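Local coordinates for protein chitinase (Chromobacterium violaceum, PDB 4TXG) that probably hydrolyses the glycosidic bonds of chitin, as a family 18 glycoside hydrolase with a TIM-barrel catalytic domain, at residues 162-167 with 604-609; 172-177 with 219-224; 177-182 with 624-629; 224-229 with 239-244. All coordinates share one frame; numbering follows the deposited sequence.

All four contacts lie on the same side of the chain's centre and join loops to one another or to the ends of helices. Interaction 1 is the buried one, a salt bridge between the loops that follow strands 155-161 and 599-603. Interactions 2 and 3 are partly buried and rely on van der Waals contact without a single hydrogen bond across. They share D177 and a cesium ion, and Y173 of interaction 2 packs on P179 and I624 of interaction 3 and on A606 of interaction 1. Interaction 4 is again a salt bridge, but at the surface. It shares D224 with interaction 2, and Y239 bridges the two by bonding to G220 O. Charge therefore appears at both extremes of burial.

Interaction 1: 162-167 with 604-609; sequences SWRTGK and ELAGDY
R164 and A606 bring the two backbones nearest, yet their CA atoms remain 8.3 Å apart, so side chains must span the gap. Segment 162-167 is irregular loop; 604-609 begins after a cis peptide bond and coils through a short 3-10 turn at 605-607. R164 reaches across with a chain extended from CG to NE and meets E604 coming from the opposite direction. The grip is side-on: R164 NE donates to E604 OE2 at 2.9 Å and R164 NH2 to E604 OE1 at 3.0 Å, both bonds nearly straight. Each oxygen lies close to the guanidinium plane, but the carboxylate is turned 46° against it and is met from above its own plane. T161 OG1 also bonds E604 OE2 and helps to hold it. A606 CB packs against R164 CD at 3.6 Å, a small methyl suited to lying beside the aliphatic arm. W163 NE1 lies 3.8 Å above one face of the R164 guanidinium, offset toward its rim, and W505 makes a cation-pi contact that arginine's flat cation suits. A cis peptide at the end of the last barrel strand is a known feature of family 18 chitinases, and the bridge ties that strand end to the loop after the first.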
loop_
_atom_site.group_PDB
_atom_site.type_symbol
_atom_site.label_atom_id
_atom_site.label_comp_id
_atom_site.label_asym_id
_atom_site.label_seq_id
_atom_site.Cartn_x
_atom_site.Cartn_y
_atom_site.Cartn_z
ATOM N N SER A 162 -12.538 -13.187 -0.624
ATOM C CA SER A 162 -13.739 -13.826 -1.177
ATOM C C SER A 162 -13.788 -15.331 -0.985
ATOM O O SER A 162 -14.848 -15.946 -1.163
ATOM C CB SER A 162 -13.845 -13.524 -2.674
ATOM O OG SER A 162 -12.800 -14.160 -3.403
ATOM N N TRP A 163 -12.651 -15.929 -0.632
ATOM C CA TRP A 163 -12.538 -17.378 -0.738
ATOM C C TRP A 163 -12.769 -18.170 0.545
ATOM O O TRP A 163 -12.593 -19.384 0.541
ATOM C CB TRP A 163 -11.165 -17.756 -1.319
ATOM C CG TRP A 163 -9.947 -17.088 -0.713
ATOM C CD1 TRP A 163 -9.198 -17.541 0.341
ATOM C CD2 TRP A 163 -9.310 -15.885 -1.164
ATOM N NE1 TRP A 163 -8.148 -16.684 0.583
ATOM C CE2 TRP A 163 -8.193 -15.659 -0.332
ATOM C CE3 TRP A 163 -9.576 -14.973 -2.193
ATOM C CZ2 TRP A 163 -7.347 -14.564 -0.493
ATOM C CZ3 TRP A 163 -8.738 -13.884 -2.350
ATOM C CH2 TRP A 163 -7.638 -13.687 -1.505
ATOM N N ARG A 164 -13.185 -17.519 1.627
ATOM C CA ARG A 164 -13.470 -18.255 2.861
ATOM C C ARG A 164 -14.980 -18.469 3.032
ATOM O O ARG A 164 -15.600 -18.018 3.997
ATOM C CB ARG A 164 -12.859 -17.533 4.064
ATOM C CG ARG A 164 -11.359 -17.266 3.845
ATOM C CD ARG A 164 -10.609 -16.871 5.114
ATOM N NE ARG A 164 -9.225 -16.547 4.781
ATOM C CZ ARG A 164 -8.268 -17.453 4.622
ATOM N NH1 ARG A 164 -8.540 -18.740 4.804
ATOM N NH2 ARG A 164 -7.037 -17.075 4.290
ATOM N N THR A 165 -15.551 -19.191 2.075
ATOM C CA THR A 165 -16.990 -19.372 1.978
ATOM C C THR A 165 -17.473 -20.513 2.852
ATOM O O THR A 165 -18.670 -20.655 3.086
ATOM C CB THR A 165 -17.413 -19.668 0.540
ATOM O OG1 THR A 165 -16.880 -20.943 0.152
ATOM C CG2 THR A 165 -16.884 -18.594 -0.390
ATOM N N GLY A 166 -16.531 -21.333 3.308
ATOM C CA GLY A 166 -16.858 -22.495 4.113
ATOM C C GLY A 166 -17.464 -23.669 3.360
ATOM O O GLY A 166 -17.818 -24.674 3.975
ATOM N N LYS A 167 -17.579 -23.571 2.039
ATOM C CA LYS A 167 -18.285 -24.616 1.286
ATOM C C LYS A 167 -17.516 -25.941 1.254
ATOM O O LYS A 167 -18.110 -27.005 1.047
ATOM C CB LYS A 167 -18.576 -24.146 -0.143
ATOM C CG LYS A 167 -19.540 -22.967 -0.235
ATOM C CD LYS A 167 -20.916 -23.327 0.308
ATOM C CE LYS A 167 -21.894 -22.160 0.180
ATOM N NZ LYS A 167 -23.265 -22.541 0.635
ATOM N N GLU A 604 -5.721 -9.968 6.874
ATOM C CA GLU A 604 -7.079 -9.843 6.349
ATOM C C GLU A 604 -8.034 -10.005 7.530
ATOM O O GLU A 604 -7.628 -10.464 8.599
ATOM C CB GLU A 604 -7.369 -10.921 5.296
ATOM C CG GLU A 604 -7.091 -12.327 5.845
ATOM C CD GLU A 604 -7.520 -13.451 4.923
ATOM O OE1 GLU A 604 -6.629 -14.120 4.342
ATOM O OE2 GLU A 604 -8.741 -13.681 4.797
ATOM N N LEU A 605 -9.300 -9.653 7.337
ATOM C CA LEU A 605 -10.276 -9.687 8.425
ATOM C C LEU A 605 -10.350 -11.056 9.118
ATOM O O LEU A 605 -10.428 -11.138 10.346
ATOM C CB LEU A 605 -11.651 -9.283 7.896
ATOM C CG LEU A 605 -11.807 -7.768 7.710
ATOM C CD1 LEU A 605 -12.899 -7.448 6.688
ATOM C CD2 LEU A 605 -12.139 -7.125 9.050
ATOM N N ALA A 606 -10.285 -12.129 8.338
ATOM C CA ALA A 606 -10.456 -13.476 8.892
ATOM C C ALA A 606 -9.314 -13.916 9.811
ATOM O O ALA A 606 -9.432 -14.926 10.510
ATOM C CB ALA A 606 -10.623 -14.482 7.771
ATOM N N GLY A 607 -8.212 -13.178 9.810
ATOM C CA GLY A 607 -7.085 -13.530 10.659
ATOM C C GLY A 607 -7.147 -12.982 12.078
ATOM O O GLY A 607 -6.375 -13.407 12.941
ATOM N N ASP A 608 -8.040 -12.028 12.328
ATOM C CA ASP A 608 -8.159 -11.433 13.668
ATOM C C ASP A 608 -8.772 -12.468 14.616
ATOM O O ASP A 608 -9.408 -13.429 14.165
ATOM C CB ASP A 608 -9.008 -10.159 13.609
ATOM C CG ASP A 608 -8.810 -9.249 14.820
ATOM O OD1 ASP A 608 -8.055 -9.605 15.751
ATOM O OD2 ASP A 608 -9.434 -8.166 14.826
ATOM N N TYR A 609 -8.590 -12.279 15.921
ATOM C CA TYR A 609 -8.854 -13.359 16.866
ATOM C C TYR A 609 -9.626 -12.946 18.117
ATOM O O TYR A 609 -9.671 -11.773 18.469
ATOM C CB TYR A 609 -7.527 -14.002 17.286
ATOM C CG TYR A 609 -6.557 -13.068 17.996
ATOM C CD1 TYR A 609 -6.635 -12.870 19.376
ATOM C CD2 TYR A 609 -5.552 -12.409 17.295
ATOM C CE1 TYR A 609 -5.751 -12.034 20.034
ATOM C CE2 TYR A 609 -4.653 -11.572 17.954
ATOM C CZ TYR A 609 -4.764 -11.390 19.321
ATOM O OH TYR A 609 -3.887 -10.562 19.986
#

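Interaction 2: 172-177 with 219-224; sequences AYLASD and AGAEMD. With CS (cesium ion), chain N.
S176 meets G220 at a peptide group, its CB lying 3.2 Å from G220 O, while the ring of Y173 in the same loop carries D177 CB over one face, 3.8 Å above the plane and offset toward the rim. Around that ring pack P179, L605 and A606. No hydrogen bond joins the segments. A221 CB is shared: S176 OG approaches it at 3.9 Å and L174 CD1 at 4.1 Å. L174 reaches it with CG anti to the carbonyl carbon (chi1 -53°) and the chain extended. At G220, with phi 92°, a CB would be jammed against the preceding carbonyl O and close to S176 CB, so glycine suits it; G220 O also accepts a bond from Y239 OH. The turn 174-177 is held from within: D177 N donates to L174 O, and D177 OD2 takes L174 N at 2.8 Å, the carboxylate adding a second bond to the backbone's own. S176 O faces a cesium ion at 3.3 Å, together with I178 O and two waters. Such a site is consistent with adventitious binding. The contact joins the loop between strands 155-161 and 185-193 to the one leading into helix 231-242, at the rim of a TIM barrel.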
loop_
_atom_site.group_PDB
_atom_site.type_symbol
_atom_site.label_atom_id
_atom_site.label_comp_id
_atom_site.label_asym_id
_atom_site.label_seq_id
_atom_site.Cartn_x
_atom_site.Cartn_y
_atom_site.Cartn_z
ATOM N N ALA A 172 -15.469 -20.602 7.719
ATOM C CA ALA A 172 -15.953 -19.538 6.851
ATOM C C ALA A 172 -15.746 -18.190 7.509
ATOM O O ALA A 172 -15.767 -18.074 8.732
ATOM C CB ALA A 172 -17.435 -19.741 6.520
ATOM N N TYR A 173 -15.540 -17.172 6.686
ATOM C CA TYR A 173 -15.591 -15.801 7.158
ATOM C C TYR A 173 -16.422 -15.019 6.162
ATOM O O TYR A 173 -15.982 -14.755 5.045
ATOM C CB TYR A 173 -14.195 -15.201 7.308
ATOM C CG TYR A 173 -14.208 -13.863 8.011
ATOM C CD1 TYR A 173 -14.401 -12.684 7.303
ATOM C CD2 TYR A 173 -14.042 -13.783 9.390
ATOM C CE1 TYR A 173 -14.418 -11.456 7.949
ATOM C CE2 TYR A 173 -14.059 -12.559 10.048
ATOM C CZ TYR A 173 -14.241 -11.400 9.319
ATOM O OH TYR A 173 -14.250 -10.186 9.974
ATOM N N LEU A 174 -17.635 -14.675 6.577
ATOM C CA LEU A 174 -18.624 -14.071 5.694
ATOM C C LEU A 174 -18.765 -12.585 5.972
ATOM O O LEU A 174 -18.245 -12.081 6.970
ATOM C CB LEU A 174 -19.974 -14.762 5.874
ATOM C CG LEU A 174 -19.923 -16.284 5.716
ATOM C CD1 LEU A 174 -21.337 -16.846 5.820
ATOM C CD2 LEU A 174 -19.271 -16.655 4.380
ATOM N N ALA A 175 -19.462 -11.878 5.086
ATOM C CA ALA A 175 -19.586 -10.428 5.232
ATOM C C ALA A 175 -20.323 -10.095 6.530
ATOM O O ALA A 175 -20.139 -9.026 7.116
ATOM C CB ALA A 175 -20.302 -9.825 4.016
ATOM N N SER A 176 -21.129 -11.040 6.998
ATOM C CA SER A 176 -21.851 -10.878 8.251
ATOM C C SER A 176 -20.959 -11.024 9.487
ATOM O O SER A 176 -21.385 -10.694 10.588
ATOM C CB SER A 176 -23.003 -11.887 8.320
ATOM O OG SER A 176 -22.540 -13.201 8.066
ATOM N N ASP A 177 -19.726 -11.511 9.306
ATOM C CA ASP A 177 -18.773 -11.675 10.410
ATOM C C ASP A 177 -17.875 -10.455 10.613
ATOM O O ASP A 177 -17.127 -10.371 11.595
ATOM C CB ASP A 177 -17.892 -12.908 10.171
ATOM C CG ASP A 177 -18.696 -14.196 10.138
ATOM O OD1 ASP A 177 -19.557 -14.362 11.021
ATOM O OD2 ASP A 177 -18.486 -15.026 9.227
ATOM N N ALA A 219 -27.127 -17.637 10.580
ATOM C CA ALA A 219 -27.767 -16.439 11.107
ATOM C C ALA A 219 -26.970 -15.193 10.748
ATOM O O ALA A 219 -25.753 -15.147 10.937
ATOM C CB ALA A 219 -27.935 -16.546 12.613
ATOM N N GLY A 220 -27.661 -14.193 10.213
ATOM C CA GLY A 220 -27.020 -12.958 9.806
ATOM C C GLY A 220 -26.570 -12.947 8.357
ATOM O O GLY A 220 -26.181 -11.899 7.838
ATOM N N ALA A 221 -26.620 -14.103 7.696
ATOM C CA ALA A 221 -26.144 -14.196 6.311
ATOM C C ALA A 221 -27.291 -14.342 5.308
ATOM O O ALA A 221 -27.070 -14.729 4.160
ATOM C CB ALA A 221 -25.171 -15.361 6.162
ATOM N N GLU A 222 -28.507 -14.038 5.752
ATOM C CA GLU A 222 -29.689 -14.173 4.907
ATOM C C GLU A 222 -29.645 -13.202 3.727
ATOM O O GLU A 222 -29.246 -12.042 3.876
ATOM C CB GLU A 222 -30.973 -13.952 5.720
ATOM C CG GLU A 222 -31.169 -14.933 6.880
ATOM C CD GLU A 222 -30.489 -14.491 8.177
ATOM O OE1 GLU A 222 -29.783 -13.457 8.184
ATOM O OE2 GLU A 222 -30.668 -15.182 9.200
ATOM N N MET A 223 -30.070 -13.687 2.566
ATOM C CA MET A 223 -30.059 -12.893 1.340
ATOM C C MET A 223 -31.229 -11.921 1.303
ATOM O O MET A 223 -32.333 -12.249 1.735
ATOM C CB MET A 223 -30.104 -13.808 0.110
ATOM C CG MET A 223 -28.846 -14.655 -0.070
ATOM S SD MET A 223 -27.422 -13.653 -0.533
ATOM C CE MET A 223 -26.216 -14.141 0.704
ATOM N N ASP A 224 -30.967 -10.720 0.807
ATOM C CA ASP A 224 -32.015 -9.752 0.489
ATOM C C ASP A 224 -32.571 -10.117 -0.884
ATOM O O ASP A 224 -31.873 -10.006 -1.890
ATOM C CB ASP A 224 -31.440 -8.325 0.500
ATOM C CG ASP A 224 -32.462 -7.247 0.123
ATOM O OD1 ASP A 224 -33.579 -7.558 -0.338
ATOM O OD2 ASP A 224 -32.124 -6.052 0.285
HETATM CS CS CS N . -20.937 -8.746 13.171
HETATM O O HOH W 1 -23.656 -10.069 12.361
HETATM O O HOH W 2 -22.854 -6.587 12.496
#

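Interaction 3: 177-182 with 624-629; sequences DIPWSK and IGTTLT. With CS (cesium ion), chain N.
P179 sets its ring against the methyl of T626, CB to CG2 at 3.8 Å, the two side chains sliding past each other in opposite directions. P179 CG meets T629 CG2 at 4.0 Å, crossing at about a right angle, so one pyrrolidine ring touches two threonine methyls placed before and within the first turn of a helix. K182 adds to this patch at its base: K182 CB stands 4.2 Å from T629 CG2, while the end of the lysine chain leads away. T629 suits its place by splitting its branches: OG1 stands beside the backbone N (chi1 -65°) and is bonded to Y463 OH, which puts CG2 anti to N and toward the proline. T626, in the N-cap position, turns CG2 to P179 and makes no capping bond; the carboxylate of D608 instead takes the backbone N-H groups of L628 and T629. Proline fits the other side because its fixed phi suits the inverse gamma turn centred on it, closed by a weak bond from W180 N to I178 O. That same I178 O is a cesium ligand at 3.3 Å. The contact packs the loop between strands 155-161 and 185-193 on the start of helix 627-636. Since only van der Waals contacts cross the interface, the fit depends on shape and dispersion. K182 O, 4.0 Å from T629 CG2, is buried here without a polar partner, probably at some energetic cost.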
loop_
_atom_site.group_PDB
_atom_site.type_symbol
_atom_site.label_atom_id
_atom_site.label_comp_id
_atom_site.label_asym_id
_atom_site.label_seq_id
_atom_site.Cartn_x
_atom_site.Cartn_y
_atom_site.Cartn_z
ATOM N N ASP A 177 -19.726 -11.511 9.306
ATOM C CA ASP A 177 -18.773 -11.675 10.410
ATOM C C ASP A 177 -17.875 -10.455 10.613
ATOM O O ASP A 177 -17.127 -10.371 11.595
ATOM C CB ASP A 177 -17.892 -12.908 10.171
ATOM C CG ASP A 177 -18.696 -14.196 10.138
ATOM O OD1 ASP A 177 -19.557 -14.362 11.021
ATOM O OD2 ASP A 177 -18.486 -15.026 9.227
ATOM N N ILE A 178 -17.937 -9.527 9.664
ATOM C CA ILE A 178 -17.152 -8.300 9.709
ATOM C C ILE A 178 -17.571 -7.422 10.890
ATOM O O ILE A 178 -18.766 -7.299 11.171
ATOM C CB ILE A 178 -17.322 -7.514 8.383
ATOM C CG1 ILE A 178 -16.707 -8.281 7.207
ATOM C CG2 ILE A 178 -16.716 -6.113 8.478
ATOM C CD1 ILE A 178 -16.984 -7.629 5.851
ATOM N N PRO A 179 -16.597 -6.827 11.603
ATOM C CA PRO A 179 -16.922 -5.861 12.660
ATOM C C PRO A 179 -17.296 -4.492 12.085
ATOM O O PRO A 179 -16.527 -3.533 12.170
ATOM C CB PRO A 179 -15.625 -5.782 13.472
ATOM C CG PRO A 179 -14.550 -6.063 12.460
ATOM C CD PRO A 179 -15.148 -7.114 11.545
ATOM N N TRP A 180 -18.483 -4.412 11.497
ATOM C CA TRP A 180 -18.933 -3.202 10.825
ATOM C C TRP A 180 -18.896 -1.944 11.695
ATOM O O TRP A 180 -18.648 -0.848 11.189
ATOM C CB TRP A 180 -20.354 -3.410 10.302
ATOM C CG TRP A 180 -20.423 -4.320 9.112
ATOM C CD1 TRP A 180 -20.532 -5.682 9.119
ATOM C CD2 TRP A 180 -20.397 -3.925 7.736
ATOM N NE1 TRP A 180 -20.581 -6.158 7.830
ATOM C CE2 TRP A 180 -20.490 -5.102 6.963
ATOM C CE3 TRP A 180 -20.304 -2.694 7.084
ATOM C CZ2 TRP A 180 -20.486 -5.081 5.566
ATOM C CZ3 TRP A 180 -20.316 -2.676 5.693
ATOM C CH2 TRP A 180 -20.402 -3.865 4.953
ATOM N N SER A 181 -19.133 -2.100 12.997
ATOM C CA SER A 181 -19.205 -0.941 13.885
ATOM C C SER A 181 -17.823 -0.419 14.292
ATOM O O SER A 181 -17.724 0.556 15.031
ATOM C CB SER A 181 -20.007 -1.275 15.151
ATOM O OG SER A 181 -19.298 -2.185 15.967
ATOM N N LYS A 182 -16.765 -1.074 13.814
ATOM C CA LYS A 182 -15.415 -0.721 14.238
ATOM C C LYS A 182 -14.482 -0.416 13.067
ATOM O O LYS A 182 -13.283 -0.235 13.264
ATOM C CB LYS A 182 -14.823 -1.850 15.088
ATOM C CG LYS A 182 -15.716 -2.249 16.268
ATOM C CD LYS A 182 -15.039 -3.263 17.173
ATOM C CE LYS A 182 -15.971 -3.727 18.285
ATOM N NZ LYS A 182 -16.567 -2.587 19.034
ATOM N N ILE A 624 -11.559 -17.167 15.184
ATOM C CA ILE A 624 -11.901 -15.938 14.489
ATOM C C ILE A 624 -12.557 -14.930 15.431
ATOM O O ILE A 624 -13.489 -15.273 16.164
ATOM C CB ILE A 624 -12.851 -16.244 13.317
ATOM C CG1 ILE A 624 -12.149 -17.128 12.280
ATOM C CG2 ILE A 624 -13.389 -14.960 12.710
ATOM C CD1 ILE A 624 -13.089 -17.629 11.174
ATOM N N GLY A 625 -12.058 -13.697 15.426
ATOM C CA GLY A 625 -12.595 -12.683 16.313
ATOM C C GLY A 625 -12.181 -11.289 15.911
ATOM O O GLY A 625 -11.829 -11.049 14.758
ATOM N N THR A 626 -12.229 -10.362 16.864
ATOM C CA THR A 626 -12.003 -8.957 16.534
ATOM C C THR A 626 -11.083 -8.217 17.505
ATOM O O THR A 626 -11.171 -6.999 17.618
ATOM C CB THR A 626 -13.339 -8.175 16.477
ATOM O OG1 THR A 626 -13.969 -8.209 17.765
ATOM C CG2 THR A 626 -14.280 -8.768 15.427
ATOM N N THR A 627 -10.201 -8.932 18.196
ATOM C CA THR A 627 -9.345 -8.286 19.204
ATOM C C THR A 627 -8.484 -7.143 18.644
ATOM O O THR A 627 -8.461 -6.041 19.204
ATOM C CB THR A 627 -8.433 -9.317 19.888
ATOM O OG1 THR A 627 -9.244 -10.193 20.675
ATOM C CG2 THR A 627 -7.418 -8.628 20.805
ATOM N N LEU A 628 -7.788 -7.383 17.541
ATOM C CA LEU A 628 -6.879 -6.359 17.025
ATOM C C LEU A 628 -7.630 -5.165 16.414
ATOM O O LEU A 628 -7.268 -4.008 16.637
ATOM C CB LEU A 628 -5.917 -6.961 15.997
ATOM C CG LEU A 628 -5.042 -8.099 16.524
ATOM C CD1 LEU A 628 -4.055 -8.545 15.450
ATOM C CD2 LEU A 628 -4.303 -7.704 17.808
ATOM N N THR A 629 -8.684 -5.439 15.661
ATOM C CA THR A 629 -9.495 -4.364 15.108
ATOM C C THR A 629 -10.177 -3.576 16.228
ATOM O O THR A 629 -10.312 -2.356 16.140
ATOM C CB THR A 629 -10.525 -4.918 14.118
ATOM O OG1 THR A 629 -9.823 -5.473 12.997
ATOM C CG2 THR A 629 -11.450 -3.820 13.624
HETATM CS CS CS N . -20.937 -8.746 13.171
HETATM O O HOH W 1 -23.656 -10.069 12.361
HETATM O O HOH W 2 -22.854 -6.587 12.496
#

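Interaction 4: 224-229 with 239-244; sequences DASLPY and YKRKYP
D224 and R241 form a salt bridge in which a single carboxylate oxygen takes two donors. R241 NH1 reaches D224 OD2 at 2.8 Å and R241 NH2 reaches it at 2.9 Å, an end-on fork whose bonds are bent to about 144°. The oxygen lies close to the guanidinium plane, while the carboxylate plane is turned 74° against it. The other oxygen is equally occupied: D224 OD1 accepts S226 N at 2.8 Å, an Asx turn, and also S226 OG at 2.8 Å, both from the same face. Four bonds grip the aspartate, which should limit its rotation and probably favours its charged form. Aspartate suits the start of this type I turn, its short side chain folding back onto S226 while CG, anti to the backbone N (chi1 178°), faces the arginine. L227 CD2 touches R241 NH2 at 3.7 Å at the guanidinium edge, and L227 CB sits over the centre of the Y229 ring. R241 stretches from the closing turn of helix 231-242 back to the loop preceding it. Nearer the helix start N234 OD1 takes D224 N; beside R241, Y239 stacks on W180 and K240 salt-bridges D307, just before strand 308-312.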
loop_
_atom_site.group_PDB
_atom_site.type_symbol
_atom_site.label_atom_id
_atom_site.label_comp_id
_atom_site.label_asym_id
_atom_site.label_seq_id
_atom_site.Cartn_x
_atom_site.Cartn_y
_atom_site.Cartn_z
ATOM N N ASP A 224 -30.967 -10.720 0.807
ATOM C CA ASP A 224 -32.015 -9.752 0.489
ATOM C C ASP A 224 -32.571 -10.117 -0.884
ATOM O O ASP A 224 -31.873 -10.006 -1.890
ATOM C CB ASP A 224 -31.440 -8.325 0.500
ATOM C CG ASP A 224 -32.462 -7.247 0.123
ATOM O OD1 ASP A 224 -33.579 -7.558 -0.338
ATOM O OD2 ASP A 224 -32.124 -6.052 0.285
ATOM N N ALA A 225 -33.829 -10.546 -0.920
ATOM C CA ALA A 225 -34.440 -10.987 -2.171
ATOM C C ALA A 225 -34.622 -9.855 -3.181
ATOM O O ALA A 225 -34.899 -10.116 -4.356
ATOM C CB ALA A 225 -35.789 -11.651 -1.892
ATOM N N SER A 226 -34.498 -8.607 -2.727
ATOM C CA SER A 226 -34.765 -7.456 -3.587
ATOM C C SER A 226 -33.529 -6.996 -4.367
ATOM O O SER A 226 -33.609 -6.062 -5.169
ATOM C CB SER A 226 -35.332 -6.287 -2.758
ATOM O OG SER A 226 -34.296 -5.555 -2.098
ATOM N N LEU A 227 -32.391 -7.648 -4.154
ATOM C CA LEU A 227 -31.193 -7.335 -4.935
ATOM C C LEU A 227 -31.012 -8.353 -6.051
ATOM O O LEU A 227 -31.239 -9.541 -5.840
ATOM C CB LEU A 227 -29.949 -7.323 -4.043
ATOM C CG LEU A 227 -30.024 -6.348 -2.866
ATOM C CD1 LEU A 227 -28.806 -6.501 -1.964
ATOM C CD2 LEU A 227 -30.137 -4.930 -3.396
ATOM N N PRO A 228 -30.582 -7.900 -7.234
ATOM C CA PRO A 228 -30.459 -8.803 -8.390
ATOM C C PRO A 228 -29.122 -9.550 -8.406
ATOM O O PRO A 228 -28.543 -9.825 -9.462
ATOM C CB PRO A 228 -30.572 -7.848 -9.573
ATOM C CG PRO A 228 -29.903 -6.601 -9.070
ATOM C CD PRO A 228 -30.274 -6.503 -7.594
ATOM N N TYR A 229 -28.637 -9.855 -7.211
ATOM C CA TYR A 229 -27.429 -10.645 -7.015
ATOM C C TYR A 229 -27.491 -11.251 -5.632
ATOM O O TYR A 229 -28.148 -10.709 -4.741
ATOM C CB TYR A 229 -26.155 -9.805 -7.164
ATOM C CG TYR A 229 -26.166 -8.476 -6.442
ATOM C CD1 TYR A 229 -26.639 -7.328 -7.074
ATOM C CD2 TYR A 229 -25.675 -8.360 -5.140
ATOM C CE1 TYR A 229 -26.644 -6.101 -6.425
ATOM C CE2 TYR A 229 -25.677 -7.133 -4.478
ATOM C CZ TYR A 229 -26.159 -6.009 -5.130
ATOM O OH TYR A 229 -26.160 -4.791 -4.483
ATOM N N TYR A 239 -25.584 -4.758 4.841
ATOM C CA TYR A 239 -24.977 -4.260 6.071
ATOM C C TYR A 239 -24.638 -2.782 5.963
ATOM O O TYR A 239 -24.676 -2.067 6.961
ATOM C CB TYR A 239 -23.741 -5.084 6.444
ATOM C CG TYR A 239 -24.114 -6.332 7.203
ATOM C CD1 TYR A 239 -24.478 -7.488 6.536
ATOM C CD2 TYR A 239 -24.143 -6.340 8.593
ATOM C CE1 TYR A 239 -24.853 -8.628 7.233
ATOM C CE2 TYR A 239 -24.512 -7.473 9.297
ATOM C CZ TYR A 239 -24.867 -8.614 8.613
ATOM O OH TYR A 239 -25.241 -9.744 9.315
ATOM N N LYS A 240 -24.336 -2.311 4.757
ATOM C CA LYS A 240 -24.068 -0.888 4.582
ATOM C C LYS A 240 -25.279 -0.033 4.939
ATOM O O LYS A 240 -25.124 1.119 5.330
ATOM C CB LYS A 240 -23.611 -0.587 3.152
ATOM C CG LYS A 240 -22.189 -1.030 2.893
ATOM C CD LYS A 240 -21.458 -0.080 1.968
ATOM C CE LYS A 240 -21.997 -0.130 0.573
ATOM N NZ LYS A 240 -21.222 0.787 -0.322
ATOM N N ARG A 241 -26.484 -0.595 4.823
ATOM C CA ARG A 241 -27.681 0.148 5.212
ATOM C C ARG A 241 -27.718 0.398 6.715
ATOM O O ARG A 241 -28.202 1.438 7.177
ATOM C CB ARG A 241 -28.947 -0.599 4.786
ATOM C CG ARG A 241 -29.023 -0.869 3.301
ATOM C CD ARG A 241 -30.299 -1.620 2.999
ATOM N NE ARG A 241 -30.407 -2.003 1.601
ATOM C CZ ARG A 241 -30.952 -3.146 1.204
ATOM N NH1 ARG A 241 -31.410 -4.000 2.110
ATOM N NH2 ARG A 241 -31.029 -3.435 -0.084
ATOM N N LYS A 242 -27.195 -0.559 7.474
ATOM C CA LYS A 242 -27.151 -0.439 8.925
ATOM C C LYS A 242 -25.972 0.434 9.360
ATOM O O LYS A 242 -26.018 1.082 10.407
ATOM C CB LYS A 242 -27.073 -1.832 9.560
ATOM C CG LYS A 242 -26.935 -1.847 11.076
ATOM C CD LYS A 242 -28.116 -1.202 11.775
ATOM C CE LYS A 242 -27.984 -1.350 13.284
ATOM N NZ LYS A 242 -27.682 -2.765 13.656
ATOM N N TYR A 243 -24.929 0.462 8.537
ATOM C CA TYR A 243 -23.731 1.255 8.819
ATOM C C TYR A 243 -23.387 2.171 7.642
ATOM O O TYR A 243 -22.438 1.911 6.917
ATOM C CB TYR A 243 -22.552 0.325 9.126
ATOM C CG TYR A 243 -22.821 -0.600 10.282
ATOM C CD1 TYR A 243 -22.523 -0.210 11.584
ATOM C CD2 TYR A 243 -23.376 -1.858 10.080
ATOM C CE1 TYR A 243 -22.773 -1.047 12.648
ATOM C CE2 TYR A 243 -23.629 -2.706 11.140
ATOM C CZ TYR A 243 -23.325 -2.292 12.423
ATOM O OH TYR A 243 -23.575 -3.127 13.482
ATOM N N PRO A 244 -24.160 3.258 7.459
ATOM C CA PRO A 244 -24.160 4.045 6.212
ATOM C C PRO A 244 -22.878 4.834 5.950
ATOM O O PRO A 244 -22.672 5.340 4.843
ATOM C CB PRO A 244 -25.343 4.997 6.403
ATOM C CG PRO A 244 -25.479 5.131 7.893
ATOM C CD PRO A 244 -25.133 3.773 8.442
#